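Malonyl-CoA decarboxylase (Rhodopseudomonas palustris, PDB 4KSA) probably catalyses the decarboxylation of malonyl-CoA to acetyl-CoA and belongs to a family related to acetyltransferases. Local coordinates at residues G171-Q176 against F219-L224; E194-I199 against F265-N270; T261-Y266 against Q300-L305. All coordinates share one frame; numbering follows the deposited sequence.

Contact 1: G171-Q176 against F219-L224; sequences GFLVLQ and FFHPRL
Leu175 and Phe219 show how two neighbouring strands can pack tightly on one face of a sheet while the other face stays looser. The outer part of the Phe219 ring, near CZ and CE2, receives CD1 of Leu175 over one face, a CH-pi contact in which that methyl sits 3.9 Å from the ring centroid and 17° off the normal. Leu173 lies beside the root of the same ring. With its CG anti to the backbone N (chi1 -163°), its side chain crosses Phe219 at about a right angle, and its CD2 lies 3.6 Å from CD1 of Phe219. Helix 284-295 closes over this side, with Val288 touching both Leu175 and Phe219. The backbones pair beneath: Val174 N donates to Phe220 O at 2.7 Å, and Phe220 N returns a nearly straight bond to Val174 O. The opposite face is more open to solvent. There CB of exposed Gln176 lies 3.8 Å from CE2 of Phe220, while its amide turns away; Val174 O lies at that ring's edge. Before Val174 the chain leaves a short 3-10 turn, where CB of Phe172 lies over one face of the His221 imidazole and 3.6 Å from CD of Pro222. Arg223 N, in the plane of that imidazole, bonds its ND1 and helps to fix the ring's rotation, with a weak bond from NE2 to Asn169 O. Phe172 packs on Pro222 of a second subunit, and Pro222 on that subunit's Phe172. This alternation of hydrogen-bonded Val174-Phe220 and non-hydrogen-bonded Leu175-Phe219 is that of antiparallel strands; strand 174-178 is outermost in the chain's mixed sheet.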
# COMPACT_ATOMS: atom_id res chain seq x y z
N GLY A 171 15.46 14.02 1.25
CA GLY A 171 14.80 13.23 0.22
C GLY A 171 13.76 12.22 0.71
O GLY A 171 12.81 11.92 -0.01
N PHE A 172 13.93 11.69 1.91
CA PHE A 172 12.96 10.71 2.41
C PHE A 172 11.99 11.33 3.37
O PHE A 172 11.24 10.60 4.03
CB PHE A 172 13.63 9.52 3.10
CG PHE A 172 14.51 8.71 2.19
CD1 PHE A 172 14.44 8.86 0.81
CD2 PHE A 172 15.41 7.78 2.73
CE1 PHE A 172 15.26 8.11 -0.03
CE2 PHE A 172 16.23 7.03 1.91
CZ PHE A 172 16.16 7.19 0.52
N LEU A 173 12.01 12.65 3.49
CA LEU A 173 11.08 13.31 4.42
C LEU A 173 9.71 13.25 3.76
O LEU A 173 9.57 13.54 2.58
CB LEU A 173 11.50 14.75 4.68
CG LEU A 173 10.84 15.33 5.93
CD1 LEU A 173 11.41 14.69 7.18
CD2 LEU A 173 11.05 16.83 5.97
N VAL A 174 8.69 12.86 4.52
CA VAL A 174 7.36 12.75 3.96
C VAL A 174 6.33 13.49 4.79
O VAL A 174 6.34 13.40 6.02
CB VAL A 174 6.93 11.28 3.87
CG1 VAL A 174 5.45 11.18 3.53
CG2 VAL A 174 7.77 10.58 2.81
N LEU A 175 5.46 14.22 4.11
CA LEU A 175 4.42 14.99 4.77
C LEU A 175 3.15 14.16 4.87
O LEU A 175 2.78 13.46 3.94
CB LEU A 175 4.15 16.26 3.98
CG LEU A 175 2.94 17.08 4.43
CD1 LEU A 175 3.20 17.73 5.79
CD2 LEU A 175 2.63 18.12 3.38
N GLN A 176 2.49 14.21 6.01
CA GLN A 176 1.27 13.46 6.20
C GLN A 176 0.27 14.32 6.93
O GLN A 176 0.64 15.09 7.83
CB GLN A 176 1.54 12.18 7.02
CG GLN A 176 1.94 11.00 6.18
CD GLN A 176 0.90 10.69 5.13
OE1 GLN A 176 -0.25 10.37 5.46
NE2 GLN A 176 1.28 10.81 3.86
N PHE A 219 5.70 15.88 9.46
CA PHE A 219 6.79 15.48 8.57
C PHE A 219 7.42 14.24 9.19
O PHE A 219 7.81 14.23 10.36
CB PHE A 219 7.80 16.60 8.42
CG PHE A 219 7.38 17.63 7.42
CD1 PHE A 219 7.51 17.39 6.06
CD2 PHE A 219 6.78 18.82 7.84
CE1 PHE A 219 7.05 18.32 5.13
CE2 PHE A 219 6.32 19.75 6.92
CZ PHE A 219 6.46 19.50 5.56
N PHE A 220 7.48 13.18 8.40
CA PHE A 220 8.01 11.92 8.88
C PHE A 220 9.22 11.52 8.07
O PHE A 220 9.31 11.82 6.88
CB PHE A 220 6.95 10.82 8.75
CG PHE A 220 5.75 11.02 9.64
CD1 PHE A 220 5.66 10.37 10.86
CD2 PHE A 220 4.75 11.91 9.28
CE1 PHE A 220 4.59 10.61 11.74
CE2 PHE A 220 3.66 12.16 10.16
CZ PHE A 220 3.59 11.50 11.39
N HIS A 221 10.17 10.87 8.73
CA HIS A 221 11.35 10.37 8.05
C HIS A 221 11.49 8.91 8.49
O HIS A 221 11.27 8.56 9.65
CB HIS A 221 12.58 11.18 8.43
CG HIS A 221 13.77 10.88 7.58
ND1 HIS A 221 14.38 9.65 7.55
CD2 HIS A 221 14.45 11.66 6.70
CE1 HIS A 221 15.38 9.67 6.70
NE2 HIS A 221 15.45 10.88 6.17
N PRO A 222 11.83 8.02 7.55
CA PRO A 222 11.99 6.60 7.88
C PRO A 222 12.97 6.28 9.02
O PRO A 222 12.84 5.23 9.64
CB PRO A 222 12.40 5.98 6.54
CG PRO A 222 13.05 7.12 5.78
CD PRO A 222 12.17 8.29 6.14
N ARG A 223 13.94 7.17 9.29
CA ARG A 223 14.91 6.93 10.37
C ARG A 223 14.26 6.83 11.73
O ARG A 223 14.75 6.12 12.59
CB ARG A 223 15.98 8.03 10.44
CG ARG A 223 17.01 8.01 9.34
CD ARG A 223 17.92 6.79 9.41
NE ARG A 223 18.92 6.85 8.35
CZ ARG A 223 20.05 6.16 8.35
NH1 ARG A 223 20.90 6.28 7.33
NH2 ARG A 223 20.34 5.35 9.37
N LEU A 224 13.18 7.58 11.92
CA LEU A 224 12.45 7.58 13.17
C LEU A 224 11.01 7.24 12.87
O LEU A 224 10.15 8.12 12.76
CB LEU A 224 12.53 8.94 13.85
CG LEU A 224 13.91 9.35 14.34
CD1 LEU A 224 13.82 10.73 14.96
CD2 LEU A 224 14.42 8.33 15.36

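Contact 2: E194-I199 against F265-N270; sequences EQVHTI and FYSISN
His197 places its CG anti to the carbonyl carbon (chi1 -56°), while Tyr266 holds its CG between the backbone N and the carbonyl carbon (chi1 68°), and these two choices swing the imidazole and the phenol toward each other. NE2 of His197 meets OH of Tyr266 in a hydrogen bond, modelled at 2.5 Å, in which either atom could be the donor. The rings stand almost perpendicular, their planes at 86°, and the hydroxyl lies near the plane of the imidazole, at its edge. Val196 packs beside this pair: its CG2 touches CE1 at the edge of the tyrosine ring at 3.4 Å. Farther along the strand, Gln195 lays the aliphatic start of its side chain against two serines, CB by Ser267 and CG 3.3 Å from OG of Ser269. The polar ends find partners elsewhere, Gln195 NE2 on Tyr193 O, Ser267 OG on Glu233 OE2 and Ser269 OG, weakly, on Phe231 O. Contact 2 thus joins the loop after helix 184-193 to strand 262-270 through one polar side-chain bond flanked by packing. That bond gives the hydroxyl of a buried tyrosine a partner and probably favours one orientation of the histidine ring.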
# COMPACT_ATOMS: atom_id res chain seq x y z
N GLU A 194 1.62 18.71 21.33
CA GLU A 194 0.72 19.82 21.02
C GLU A 194 1.21 21.11 21.67
O GLU A 194 1.47 21.15 22.87
CB GLU A 194 -0.71 19.50 21.50
CG GLU A 194 -1.72 20.64 21.28
CD GLU A 194 -1.92 21.00 19.81
OE1 GLU A 194 -2.38 22.12 19.53
OE2 GLU A 194 -1.63 20.15 18.93
N GLN A 195 1.32 22.17 20.85
CA GLN A 195 1.78 23.48 21.30
C GLN A 195 0.66 24.42 21.77
O GLN A 195 0.40 24.55 22.96
CB GLN A 195 2.57 24.17 20.18
CG GLN A 195 3.80 23.39 19.75
CD GLN A 195 4.69 23.00 20.93
OE1 GLN A 195 5.16 23.86 21.68
NE2 GLN A 195 4.92 21.71 21.10
N VAL A 196 0.00 25.07 20.81
CA VAL A 196 -1.10 25.97 21.13
C VAL A 196 -2.17 25.28 21.98
O VAL A 196 -2.11 25.30 23.21
CB VAL A 196 -1.76 26.52 19.85
CG1 VAL A 196 -1.06 27.80 19.40
CG2 VAL A 196 -1.69 25.47 18.75
N HIS A 197 -3.14 24.66 21.31
CA HIS A 197 -4.26 23.97 21.97
C HIS A 197 -3.88 23.18 23.22
O HIS A 197 -2.74 22.73 23.36
CB HIS A 197 -4.95 23.05 20.97
CG HIS A 197 -5.43 23.74 19.74
ND1 HIS A 197 -6.39 24.73 19.76
CD2 HIS A 197 -5.06 23.61 18.44
CE1 HIS A 197 -6.60 25.17 18.54
NE2 HIS A 197 -5.80 24.51 17.72
N THR A 198 -4.85 23.01 24.11
CA THR A 198 -4.66 22.27 25.36
C THR A 198 -5.27 20.88 25.18
O THR A 198 -6.43 20.75 24.78
CB THR A 198 -5.36 22.96 26.56
OG1 THR A 198 -4.85 24.29 26.72
CG2 THR A 198 -5.12 22.17 27.84
N ILE A 199 -4.50 19.84 25.48
CA ILE A 199 -5.02 18.49 25.32
C ILE A 199 -4.68 17.56 26.49
O ILE A 199 -3.53 17.49 26.93
CB ILE A 199 -4.53 17.87 23.98
CG1 ILE A 199 -5.04 18.73 22.81
CG2 ILE A 199 -5.04 16.45 23.83
CD1 ILE A 199 -4.54 18.31 21.45
N PHE A 265 -1.12 29.39 8.94
CA PHE A 265 -0.21 28.64 9.77
C PHE A 265 -0.13 29.39 11.07
O PHE A 265 0.16 30.58 11.07
CB PHE A 265 1.16 28.61 9.09
CG PHE A 265 1.13 27.96 7.76
CD1 PHE A 265 1.05 26.58 7.66
CD2 PHE A 265 1.06 28.72 6.61
CE1 PHE A 265 0.90 25.97 6.43
CE2 PHE A 265 0.90 28.12 5.37
CZ PHE A 265 0.82 26.74 5.28
N TYR A 266 -0.40 28.73 12.18
CA TYR A 266 -0.34 29.46 13.43
C TYR A 266 0.48 28.73 14.47
O TYR A 266 0.58 29.18 15.62
CB TYR A 266 -1.76 29.76 13.93
CG TYR A 266 -2.55 28.57 14.36
CD1 TYR A 266 -2.47 28.09 15.67
CD2 TYR A 266 -3.40 27.91 13.47
CE1 TYR A 266 -3.21 26.99 16.09
CE2 TYR A 266 -4.15 26.80 13.88
CZ TYR A 266 -4.05 26.35 15.19
OH TYR A 266 -4.79 25.27 15.60
N SER A 267 1.08 27.62 14.05
CA SER A 267 1.93 26.81 14.92
C SER A 267 2.83 25.90 14.12
O SER A 267 2.35 25.11 13.32
CB SER A 267 1.10 25.95 15.86
OG SER A 267 1.94 25.25 16.74
N ILE A 268 4.14 26.01 14.33
CA ILE A 268 5.10 25.15 13.63
C ILE A 268 6.09 24.69 14.68
O ILE A 268 6.74 25.53 15.28
CB ILE A 268 5.85 25.90 12.55
CG1 ILE A 268 4.88 26.37 11.48
CG2 ILE A 268 6.88 24.98 11.92
CD1 ILE A 268 5.56 26.90 10.27
N SER A 269 6.20 23.39 14.90
CA SER A 269 7.11 22.90 15.93
C SER A 269 8.01 21.73 15.59
O SER A 269 7.60 20.82 14.87
CB SER A 269 6.32 22.56 17.20
OG SER A 269 4.97 22.29 16.90
N ASN A 270 9.24 21.77 16.10
CA ASN A 270 10.22 20.70 15.91
C ASN A 270 10.03 19.82 17.14
O ASN A 270 10.28 20.27 18.25
CB ASN A 270 11.63 21.25 15.91
CG ASN A 270 12.35 20.94 14.62
OD1 ASN A 270 12.09 21.57 13.58
ND2 ASN A 270 13.27 19.96 14.66

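Contact 3: T261-Y266 against Q300-L305; sequences TTAVFY and QTFVTL
Ala263 and Phe302 open the apolar side of this parallel pair, with CB of the alanine 3.5 Å from CD2 of the phenylalanine. Next along the same face, Phe265 lays its CB 3.8 Å from CG2 of Thr304, the two side chains meeting at a slant. Val289 of helix 284-295 touches both Phe265 and Phe302, so these rings lie between the sheet and the helix that joins the two strands. The other face carries Val264 and Val303, CB of Val264 lying 4.2 Å from CG1 of Val303. The side chains of Val264 and Leu305 lie side by side, pointing the same way; CG2 of Val264, anti to its own backbone N while CG1 takes the place between N and carbonyl carbon (chi1 49°), is 4.1 Å from CB of Leu305.

Between the faces runs the backbone network. Ala263 N donates to Thr301 O at 3.0 Å, nearly straight at 172°, and Val303 N donates to Ala263 O. Phe265 N donates to Val303 O, and Leu305 N closes the series on Phe265 O at 2.9 Å. Bonds weaken toward the start of the strands, where Thr261 O receives only weak bonds from Gln300 N and Thr301 N. Here Thr261 and Thr262 both face Thr237 of the neighbouring strand, a classic beta bulge. At the far end, OG1 of Thr304 bonds OG of Ser306 and N of Tyr414, tying this strand to 411-416. Strand 262-270, helix 284-295 and strand 301-304 together form a beta-alpha-beta crossover, the standard link between adjacent parallel strands in an alpha/beta sheet.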
# COMPACT_ATOMS: atom_id res chain seq x y z
N THR A 261 -11.00 30.69 2.33
CA THR A 261 -10.20 31.20 1.22
C THR A 261 -8.75 31.34 1.65
O THR A 261 -7.84 31.37 0.82
CB THR A 261 -10.63 32.59 0.82
OG1 THR A 261 -10.70 33.41 1.99
CG2 THR A 261 -11.97 32.54 0.11
N THR A 262 -8.56 31.46 2.96
CA THR A 262 -7.23 31.62 3.54
C THR A 262 -6.78 30.44 4.39
O THR A 262 -7.56 29.84 5.14
CB THR A 262 -7.15 32.87 4.44
OG1 THR A 262 -7.96 33.91 3.88
CG2 THR A 262 -5.72 33.37 4.54
N ALA A 263 -5.50 30.13 4.27
CA ALA A 263 -4.89 29.07 5.04
C ALA A 263 -3.92 29.78 5.98
O ALA A 263 -2.99 30.45 5.52
CB ALA A 263 -4.14 28.11 4.13
N VAL A 264 -4.13 29.67 7.28
CA VAL A 264 -3.22 30.34 8.19
C VAL A 264 -2.43 29.45 9.19
O VAL A 264 -2.96 28.85 10.13
CB VAL A 264 -3.94 31.48 8.92
CG1 VAL A 264 -5.24 31.00 9.49
CG2 VAL A 264 -3.05 32.03 10.02
N PHE A 265 -1.12 29.39 8.94
CA PHE A 265 -0.21 28.64 9.77
C PHE A 265 -0.13 29.39 11.07
O PHE A 265 0.16 30.58 11.07
CB PHE A 265 1.16 28.61 9.09
CG PHE A 265 1.13 27.96 7.76
CD1 PHE A 265 1.05 26.58 7.66
CD2 PHE A 265 1.06 28.72 6.61
CE1 PHE A 265 0.90 25.97 6.43
CE2 PHE A 265 0.90 28.12 5.37
CZ PHE A 265 0.82 26.74 5.28
N TYR A 266 -0.40 28.73 12.18
CA TYR A 266 -0.34 29.46 13.43
C TYR A 266 0.48 28.73 14.47
O TYR A 266 0.58 29.18 15.62
CB TYR A 266 -1.76 29.76 13.93
CG TYR A 266 -2.55 28.57 14.36
CD1 TYR A 266 -2.47 28.09 15.67
CD2 TYR A 266 -3.40 27.91 13.47
CE1 TYR A 266 -3.21 26.99 16.09
CE2 TYR A 266 -4.15 26.80 13.88
CZ TYR A 266 -4.05 26.35 15.19
OH TYR A 266 -4.79 25.27 15.60
N GLN A 300 -6.81 30.76 -1.78
CA GLN A 300 -5.83 31.52 -2.57
C GLN A 300 -4.67 32.13 -1.79
O GLN A 300 -3.56 32.22 -2.30
CB GLN A 300 -6.52 32.66 -3.34
CG GLN A 300 -7.66 32.25 -4.27
CD GLN A 300 -7.22 31.30 -5.35
OE1 GLN A 300 -6.37 31.62 -6.19
NE2 GLN A 300 -7.79 30.10 -5.34
N THR A 301 -4.95 32.58 -0.57
CA THR A 301 -3.90 33.20 0.23
C THR A 301 -3.29 32.28 1.30
O THR A 301 -4.00 31.64 2.09
CB THR A 301 -4.41 34.49 0.92
OG1 THR A 301 -5.42 34.15 1.87
CG2 THR A 301 -4.99 35.45 -0.13
N PHE A 302 -1.96 32.23 1.31
CA PHE A 302 -1.23 31.42 2.27
C PHE A 302 -0.37 32.32 3.15
O PHE A 302 0.69 32.81 2.74
CB PHE A 302 -0.41 30.37 1.52
CG PHE A 302 -1.26 29.43 0.73
CD1 PHE A 302 -1.44 29.60 -0.63
CD2 PHE A 302 -1.94 28.40 1.38
CE1 PHE A 302 -2.30 28.77 -1.35
CE2 PHE A 302 -2.81 27.56 0.66
CZ PHE A 302 -2.98 27.75 -0.71
N VAL A 303 -0.84 32.51 4.38
CA VAL A 303 -0.20 33.40 5.34
C VAL A 303 -0.05 32.78 6.72
O VAL A 303 -0.80 31.88 7.09
CB VAL A 303 -1.05 34.67 5.49
CG1 VAL A 303 -2.35 34.34 6.25
CG2 VAL A 303 -0.26 35.73 6.22
N THR A 304 0.89 33.29 7.51
CA THR A 304 1.07 32.77 8.87
C THR A 304 0.65 33.81 9.90
O THR A 304 0.26 34.91 9.55
CB THR A 304 2.54 32.40 9.16
OG1 THR A 304 3.29 33.59 9.38
CG2 THR A 304 3.14 31.65 7.99
N LEU A 305 0.72 33.44 11.17
CA LEU A 305 0.42 34.35 12.28
C LEU A 305 1.47 33.93 13.30
O LEU A 305 1.18 33.28 14.31
CB LEU A 305 -0.98 34.14 12.86
CG LEU A 305 -1.62 35.40 13.46
CD1 LEU A 305 -2.64 35.02 14.51
CD2 LEU A 305 -0.57 36.30 14.09

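Overall arrangement
All three contacts reach one mixed sheet, whose strand order places contact 1 at the 174-178 margin and contact 3 nearer the middle. Contacts 2 and 3 share Phe265 and Tyr266, and their centres are 15 Å apart: strand 262-270 pairs with 301-304 in contact 3 and takes the 194-199 loop in contact 2. Contact 1 lies apart, its centre 19 Å from that of contact 2 and 24 Å from that of contact 3, without touching either. Helix 284-295 nevertheless spans the distance, packing on Leu175 and Phe219 in one place and on Phe265 and Phe302 in another. None lies at the magnesium-binding His162.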